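Local coordinates for extracellular solute-binding protein family 5 (Brucella melitensis, PDB 4ONY), which probably serves as the periplasmic substrate-binding component of an ABC transporter, capturing a peptide-like solute for import across the inner membrane, at residues Met310-Phe322 with Ser507-Val519. Sequence-based numbering, arbitrary orientation.
Sequences MLGFVFNTRRPIF and SRDVQGSFNFAGV
The type I beta turn Asn316-Arg319, which follows strand 310-315, docks on the irregular loop 507-519 by planting the Arg318 guanidinium among its backbone carbonyls. NE and NH2 of Arg318 both bond Arg508 O, side-on, with NH2 at 2.9 Å on a lone pair. Arg318 NH2 also bonds Asn515 O at 2.8 Å, nearly along the C=O axis with an N-H...O angle of 164°. These acceptors lie within 9° of the guanidinium plane, and Gly518 CA sits over one face. From within the turn, Asn316 OD1 takes Arg318 NH1 at 3.0 Å and, from the opposite face of its amide plane, Arg318 N, this second bond closing an Asx turn. Strand 310-315 runs between 484-489 and 557-562 in a mixed sheet of this family 5 solute-binding protein; Asn316 ND2 is tied to Tyr482 O. Next to the arginine, Ala517 O accepts Thr317 N (2.9 Å) and Thr317 OG1 (2.7 Å); chi1 of 71° sets OG1 between the backbone N and carbonyl carbon, bringing the hydroxyl onto the oxygen that Thr317 N already bonds. The two arginine chains run oppositely, Arg318 CG 3.8 Å from Arg508 CZ over the face of the Arg508 guanidinium, while Arg508 NH1 bonds Gly518 O. On the strand side, Val314 CG1 packs against Ala517 CB at 3.8 Å.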
ATOM      1  N   MET A 310       1.941   8.765   0.580  1.00 15.20           N
ATOM      2  CA  MET A 310       2.064  10.187   0.222  1.00 15.12           C
ATOM      3  C   MET A 310       0.744  10.767  -0.313  1.00 15.61           C
ATOM      4  O   MET A 310       0.032  10.129  -1.100  1.00 14.46           O
ATOM      5  CB  MET A 310       3.142  10.358  -0.830  1.00 15.92           C
ATOM      6  CG  MET A 310       3.386  11.783  -1.306  1.00 16.71           C
ATOM      7  SD  MET A 310       3.758  13.080  -0.115  1.00 17.09           S
ATOM      8  CE  MET A 310       5.410  12.544   0.339  1.00 17.83           C
ATOM      9  N   LEU A 311       0.409  11.960   0.175  1.00 15.19           N
ATOM     10  CA  LEU A 311      -0.538  12.851  -0.440  1.00 15.30           C
ATOM     11  C   LEU A 311       0.211  14.188  -0.557  1.00 14.80           C
ATOM     12  O   LEU A 311       0.763  14.681   0.417  1.00 14.59           O
ATOM     13  CB  LEU A 311      -1.800  13.034   0.429  1.00 15.87           C
ATOM     14  CG  LEU A 311      -2.822  14.057  -0.050  1.00 16.76           C
ATOM     15  CD1 LEU A 311      -3.438  13.665  -1.391  1.00 17.23           C
ATOM     16  CD2 LEU A 311      -3.942  14.217   0.958  1.00 17.47           C
ATOM     17  N   GLY A 312       0.196  14.785  -1.736  1.00 14.21           N
ATOM     18  CA  GLY A 312       0.857  16.070  -1.937  1.00 14.03           C
ATOM     19  C   GLY A 312       0.346  16.818  -3.126  1.00 14.02           C
ATOM     20  O   GLY A 312      -0.316  16.217  -3.995  1.00 13.79           O
ATOM     21  N   PHE A 313       0.670  18.123  -3.204  1.00 13.56           N
ATOM     22  CA  PHE A 313       0.490  18.843  -4.451  1.00 13.29           C
ATOM     23  C   PHE A 313       1.652  18.463  -5.328  1.00 13.15           C
ATOM     24  O   PHE A 313       2.777  18.338  -4.839  1.00 14.86           O
ATOM     25  CB  PHE A 313       0.464  20.343  -4.253  1.00 13.21           C
ATOM     26  CG  PHE A 313      -0.724  20.853  -3.524  1.00 13.44           C
ATOM     27  CD1 PHE A 313      -1.962  20.923  -4.147  1.00 13.72           C
ATOM     28  CD2 PHE A 313      -0.611  21.332  -2.227  1.00 13.93           C
ATOM     29  CE1 PHE A 313      -3.065  21.440  -3.501  1.00 14.09           C
ATOM     30  CE2 PHE A 313      -1.733  21.877  -1.575  1.00 14.03           C
ATOM     31  CZ  PHE A 313      -2.960  21.928  -2.222  1.00 14.09           C
ATOM     32  N   VAL A 314       1.385  18.205  -6.595  1.00 12.39           N
ATOM     33  CA  VAL A 314       2.368  17.774  -7.554  1.00 11.61           C
ATOM     34  C   VAL A 314       2.624  18.848  -8.577  1.00 11.09           C
ATOM     35  O   VAL A 314       1.700  19.343  -9.200  1.00 11.43           O
ATOM     36  CB  VAL A 314       1.938  16.493  -8.289  1.00 12.03           C
ATOM     37  CG1 VAL A 314       3.064  16.020  -9.187  1.00 11.80           C
ATOM     38  CG2 VAL A 314       1.675  15.360  -7.294  1.00 12.33           C
ATOM     39  N   PHE A 315       3.872  19.252  -8.727  1.00 10.70           N
ATOM     40  CA  PHE A 315       4.269  20.204  -9.755  1.00 10.85           C
ATOM     41  C   PHE A 315       4.517  19.449 -11.057  1.00 11.60           C
ATOM     42  O   PHE A 315       5.343  18.525 -11.083  1.00 11.78           O
ATOM     43  CB  PHE A 315       5.608  20.877  -9.407  1.00 10.65           C
ATOM     44  CG  PHE A 315       5.589  21.749  -8.151  1.00 10.16           C
ATOM     45  CD1 PHE A 315       5.105  23.058  -8.209  1.00 10.13           C
ATOM     46  CD2 PHE A 315       6.131  21.275  -6.982  1.00 10.00           C
ATOM     47  CE1 PHE A 315       5.114  23.884  -7.080  1.00 10.38           C
ATOM     48  CE2 PHE A 315       6.136  22.076  -5.835  1.00 10.37           C
ATOM     49  CZ  PHE A 315       5.624  23.383  -5.898  1.00 10.43           C
ATOM     50  N   ASN A 316       3.859  19.854 -12.145  1.00 11.87           N
ATOM     51  CA  ASN A 316       4.261  19.352 -13.472  1.00 12.48           C
ATOM     52  C   ASN A 316       5.505  20.070 -13.991  1.00 12.33           C
ATOM     53  O   ASN A 316       5.412  21.116 -14.627  1.00 12.39           O
ATOM     54  CB  ASN A 316       3.144  19.473 -14.508  1.00 13.05           C
ATOM     55  CG  ASN A 316       3.467  18.761 -15.809  1.00 13.77           C
ATOM     56  OD1 ASN A 316       4.538  18.175 -15.967  1.00 13.50           O
ATOM     57  ND2 ASN A 316       2.535  18.841 -16.776  1.00 14.66           N
ATOM     58  N   THR A 317       6.666  19.457 -13.756  1.00 12.41           N
ATOM     59  CA  THR A 317       7.958  20.065 -14.089  1.00 11.95           C
ATOM     60  C   THR A 317       8.139  20.205 -15.595  1.00 12.78           C
ATOM     61  O   THR A 317       9.017  20.921 -16.035  1.00 12.39           O
ATOM     62  CB  THR A 317       9.200  19.324 -13.492  1.00 11.56           C
ATOM     63  OG1 THR A 317       9.419  18.073 -14.136  1.00 11.47           O
ATOM     64  CG2 THR A 317       9.077  19.131 -11.982  1.00 11.40           C
ATOM     65  N   ARG A 318       7.307  19.535 -16.394  1.00 13.41           N
ATOM     66  CA  ARG A 318       7.342  19.750 -17.846  1.00 14.39           C
ATOM     67  C   ARG A 318       6.922  21.178 -18.227  1.00 14.95           C
ATOM     68  O   ARG A 318       7.221  21.644 -19.331  1.00 16.30           O
ATOM     69  CB  ARG A 318       6.405  18.750 -18.583  1.00 14.30           C
ATOM     70  CG  ARG A 318       6.712  17.275 -18.285  1.00 14.15           C
ATOM     71  CD  ARG A 318       5.580  16.374 -18.818  1.00 14.54           C
ATOM     72  NE  ARG A 318       5.685  14.953 -18.433  1.00 14.19           N
ATOM     73  CZ  ARG A 318       5.275  14.446 -17.291  1.00 14.50           C
ATOM     74  NH1 ARG A 318       4.797  15.230 -16.331  1.00 14.79           N
ATOM     75  NH2 ARG A 318       5.416  13.153 -17.055  1.00 14.96           N
ATOM     76  N   ARG A 319       6.112  21.829 -17.413  1.00 14.86           N
ATOM     77  CA  ARG A 319       5.663  23.174 -17.746  1.00 15.56           C
ATOM     78  C   ARG A 319       6.757  24.173 -17.368  1.00 15.11           C
ATOM     79  O   ARG A 319       7.286  24.116 -16.247  1.00 14.76           O
ATOM     80  CB  ARG A 319       4.364  23.495 -17.001  1.00 16.98           C
ATOM     81  CG  ARG A 319       3.185  22.599 -17.404  1.00 17.59           C
ATOM     82  CD  ARG A 319       2.333  23.274 -18.428  1.00 17.46           C
ATOM     83  NE  ARG A 319       1.493  22.341 -19.178  1.00 16.93           N
ATOM     84  CZ  ARG A 319       0.183  22.191 -19.021  1.00 16.98           C
ATOM     85  NH1 ARG A 319      -0.521  22.909 -18.121  1.00 16.24           N
ATOM     86  NH2 ARG A 319      -0.446  21.331 -19.813  1.00 17.64           N
ATOM     87  N   PRO A 320       7.111  25.107 -18.273  1.00 14.72           N
ATOM     88  CA  PRO A 320       8.197  26.011 -17.929  1.00 14.38           C
ATOM     89  C   PRO A 320       8.023  26.740 -16.561  1.00 13.80           C
ATOM     90  O   PRO A 320       9.002  27.008 -15.830  1.00 13.98           O
ATOM     91  CB  PRO A 320       8.161  27.007 -19.087  1.00 15.71           C
ATOM     92  CG  PRO A 320       7.716  26.148 -20.256  1.00 15.85           C
ATOM     93  CD  PRO A 320       6.736  25.189 -19.690  1.00 15.63           C
ATOM     94  N   ILE A 321       6.798  27.086 -16.208  1.00 13.39           N
ATOM     95  CA  ILE A 321       6.576  27.755 -14.920  1.00 13.32           C
ATOM     96  C   ILE A 321       7.185  26.996 -13.742  1.00 12.47           C
ATOM     97  O   ILE A 321       7.503  27.609 -12.731  1.00 12.02           O
ATOM     98  CB  ILE A 321       5.079  27.950 -14.597  1.00 13.88           C
ATOM     99  CG1 ILE A 321       4.333  26.634 -14.731  1.00 14.12           C
ATOM    100  CG2 ILE A 321       4.492  29.027 -15.500  1.00 14.56           C
ATOM    101  CD1 ILE A 321       2.905  26.702 -14.252  1.00 14.92           C
ATOM    102  N   PHE A 322       7.312  25.667 -13.862  1.00 12.11           N
ATOM    103  CA  PHE A 322       7.732  24.821 -12.745  1.00 11.69           C
ATOM    104  C   PHE A 322       9.013  24.025 -13.058  1.00 12.00           C
ATOM    105  O   PHE A 322       9.331  23.067 -12.358  1.00 11.63           O
ATOM    106  CB  PHE A 322       6.625  23.833 -12.374  1.00 11.74           C
ATOM    107  CG  PHE A 322       5.375  24.439 -11.739  1.00 11.39           C
ATOM    108  CD1 PHE A 322       5.428  25.565 -10.921  1.00 12.16           C
ATOM    109  CD2 PHE A 322       4.183  23.783 -11.853  1.00 11.67           C
ATOM    110  CE1 PHE A 322       4.293  26.080 -10.322  1.00 11.87           C
ATOM    111  CE2 PHE A 322       3.036  24.270 -11.251  1.00 11.70           C
ATOM    112  CZ  PHE A 322       3.100  25.422 -10.479  1.00 11.66           C
ATOM    113  N   SER A 507       9.946   7.137 -17.973  1.00 19.08           N
ATOM    114  CA  SER A 507       8.506   7.312 -17.809  1.00 18.46           C
ATOM    115  C   SER A 507       8.007   8.773 -17.953  1.00 18.62           C
ATOM    116  O   SER A 507       6.803   9.017 -18.101  1.00 17.57           O
ATOM    117  CB  SER A 507       8.060   6.729 -16.484  1.00 17.80           C
ATOM    118  OG  SER A 507       8.555   7.493 -15.422  1.00 18.46           O
ATOM    119  N   ARG A 508       8.905   9.753 -17.874  1.00 18.31           N
ATOM    120  CA  ARG A 508       8.478  11.152 -17.996  1.00 17.82           C
ATOM    121  C   ARG A 508       7.746  11.398 -19.305  1.00 18.70           C
ATOM    122  O   ARG A 508       6.822  12.168 -19.344  1.00 17.30           O
ATOM    123  CB  ARG A 508       9.683  12.095 -17.898  1.00 19.03           C
ATOM    124  CG  ARG A 508       9.380  13.556 -18.277  1.00 19.57           C
ATOM    125  CD  ARG A 508      10.654  14.355 -18.153  1.00 20.45           C
ATOM    126  NE  ARG A 508      10.579  15.628 -18.867  1.00 21.84           N
ATOM    127  CZ  ARG A 508      10.524  16.829 -18.324  1.00 23.10           C
ATOM    128  NH1 ARG A 508      10.479  17.021 -17.001  1.00 25.25           N
ATOM    129  NH2 ARG A 508      10.519  17.880 -19.122  1.00 22.32           N
ATOM    130  N   ASP A 509       8.197  10.765 -20.377  1.00 19.28           N
ATOM    131  CA  ASP A 509       7.621  10.997 -21.701  1.00 21.43           C
ATOM    132  C   ASP A 509       6.669   9.928 -22.177  1.00 21.96           C
ATOM    133  O   ASP A 509       6.369   9.862 -23.340  1.00 24.21           O
ATOM    134  CB  ASP A 509       8.741  11.134 -22.691  1.00 23.04           C
ATOM    135  CG  ASP A 509       9.542  12.411 -22.469  1.00 23.51           C
ATOM    136  OD1 ASP A 509       9.062  13.339 -21.845  1.00 23.04           O
ATOM    137  OD2 ASP A 509      10.657  12.501 -22.930  1.00 28.66           O
ATOM    138  N   VAL A 510       6.225   9.059 -21.295  1.00 22.06           N
ATOM    139  CA  VAL A 510       5.305   8.018 -21.672  1.00 23.68           C
ATOM    140  C   VAL A 510       3.930   8.364 -21.150  1.00 23.48           C
ATOM    141  O   VAL A 510       3.696   8.347 -19.934  1.00 22.69           O
ATOM    142  CB  VAL A 510       5.756   6.655 -21.126  1.00 25.08           C
ATOM    143  CG1 VAL A 510       4.668   5.591 -21.348  1.00 25.28           C
ATOM    144  CG2 VAL A 510       7.083   6.247 -21.799  1.00 25.32           C
ATOM    145  N   GLN A 511       3.036   8.709 -22.076  1.00 23.94           N
ATOM    146  CA  GLN A 511       1.664   8.991 -21.719  1.00 26.29           C
ATOM    147  C   GLN A 511       1.040   7.789 -21.025  1.00 25.53           C
ATOM    148  O   GLN A 511       1.251   6.668 -21.468  1.00 25.52           O
ATOM    149  CB  GLN A 511       0.888   9.376 -22.958  1.00 29.27           C
ATOM    150  CG  GLN A 511       1.273  10.776 -23.400  1.00 31.23           C
ATOM    151  CD  GLN A 511       0.446  11.252 -24.550  1.00 32.99           C
ATOM    152  OE1 GLN A 511      -0.314  10.486 -25.179  1.00 33.84           O
ATOM    153  NE2 GLN A 511       0.581  12.529 -24.828  1.00 32.33           N
ATOM    154  N   GLY A 512       0.343   8.044 -19.908  1.00 22.91           N
ATOM    155  CA  GLY A 512      -0.225   7.000 -19.104  1.00 22.56           C
ATOM    156  C   GLY A 512       0.651   6.481 -17.985  1.00 22.42           C
ATOM    157  O   GLY A 512       0.193   5.729 -17.150  1.00 23.36           O
ATOM    158  N   SER A 513       1.926   6.873 -17.930  1.00 22.02           N
ATOM    159  CA  SER A 513       2.777   6.503 -16.780  1.00 20.02           C
ATOM    160  C   SER A 513       2.318   7.239 -15.534  1.00 19.16           C
ATOM    161  O   SER A 513       1.421   8.129 -15.584  1.00 18.31           O
ATOM    162  CB  SER A 513       4.242   6.867 -17.035  1.00 19.39           C
ATOM    163  OG  SER A 513       4.507   8.226 -16.777  1.00 17.09           O
ATOM    164  N   PHE A 514       2.920   6.868 -14.414  1.00 18.88           N
ATOM    165  CA  PHE A 514       2.566   7.456 -13.108  1.00 18.76           C
ATOM    166  C   PHE A 514       3.570   8.535 -12.686  1.00 16.08           C
ATOM    167  O   PHE A 514       3.619   8.945 -11.499  1.00 15.12           O
ATOM    168  CB  PHE A 514       2.462   6.345 -12.044  1.00 21.18           C
ATOM    169  CG  PHE A 514       1.399   5.322 -12.375  1.00 26.28           C
ATOM    170  CD1 PHE A 514       0.053   5.598 -12.111  1.00 31.46           C
ATOM    171  CD2 PHE A 514       1.720   4.136 -13.004  1.00 29.73           C
ATOM    172  CE1 PHE A 514      -0.952   4.697 -12.460  1.00 34.34           C
ATOM    173  CE2 PHE A 514       0.723   3.221 -13.364  1.00 32.57           C
ATOM    174  CZ  PHE A 514      -0.610   3.509 -13.102  1.00 33.90           C
ATOM    175  N   ASN A 515       4.389   8.991 -13.629  1.00 14.74           N
ATOM    176  CA  ASN A 515       5.403  10.025 -13.296  1.00 13.97           C
ATOM    177  C   ASN A 515       4.756  11.398 -13.462  1.00 13.94           C
ATOM    178  O   ASN A 515       5.030  12.124 -14.429  1.00 13.97           O
ATOM    179  CB  ASN A 515       6.597   9.862 -14.231  1.00 13.81           C
ATOM    180  CG  ASN A 515       7.808  10.714 -13.828  1.00 13.12           C
ATOM    181  OD1 ASN A 515       7.729  11.653 -13.023  1.00 11.79           O
ATOM    182  ND2 ASN A 515       8.937  10.338 -14.360  1.00 13.19           N
ATOM    183  N   PHE A 516       3.883  11.742 -12.541  1.00 13.95           N
ATOM    184  CA  PHE A 516       3.079  12.966 -12.691  1.00 14.57           C
ATOM    185  C   PHE A 516       3.880  14.237 -12.615  1.00 13.90           C
ATOM    186  O   PHE A 516       3.492  15.213 -13.218  1.00 14.44           O
ATOM    187  CB  PHE A 516       1.930  12.943 -11.687  1.00 15.31           C
ATOM    188  CG  PHE A 516       1.039  11.728 -11.858  1.00 16.69           C
ATOM    189  CD1 PHE A 516       0.414  11.456 -13.087  1.00 17.81           C
ATOM    190  CD2 PHE A 516       0.833  10.867 -10.834  1.00 17.94           C
ATOM    191  CE1 PHE A 516      -0.390  10.339 -13.263  1.00 18.10           C
ATOM    192  CE2 PHE A 516       0.025   9.744 -11.007  1.00 18.14           C
ATOM    193  CZ  PHE A 516      -0.591   9.503 -12.195  1.00 18.12           C
ATOM    194  N   ALA A 517       4.982  14.256 -11.862  1.00 13.36           N
ATOM    195  CA  ALA A 517       5.836  15.449 -11.805  1.00 12.67           C
ATOM    196  C   ALA A 517       6.797  15.576 -12.981  1.00 12.95           C
ATOM    197  O   ALA A 517       7.384  16.668 -13.180  1.00 13.06           O
ATOM    198  CB  ALA A 517       6.635  15.486 -10.522  1.00 13.01           C
ATOM    199  N   GLY A 518       6.938  14.517 -13.788  1.00 12.53           N
ATOM    200  CA  GLY A 518       7.879  14.528 -14.893  1.00 13.10           C
ATOM    201  C   GLY A 518       9.333  14.477 -14.429  1.00 12.95           C
ATOM    202  O   GLY A 518      10.184  15.175 -14.964  1.00 12.54           O
ATOM    203  N   VAL A 519       9.615  13.662 -13.406  1.00 12.66           N
ATOM    204  CA  VAL A 519      10.993  13.504 -12.926  1.00 12.85           C
ATOM    205  C   VAL A 519      11.837  12.796 -13.989  1.00 13.20           C
ATOM    206  O   VAL A 519      11.379  11.788 -14.565  1.00 13.24           O
ATOM    207  CB  VAL A 519      11.005  12.709 -11.616  1.00 12.61           C
ATOM    208  CG1 VAL A 519      12.424  12.544 -11.089  1.00 12.42           C
ATOM    209  CG2 VAL A 519      10.152  13.420 -10.587  1.00 12.55           C
TER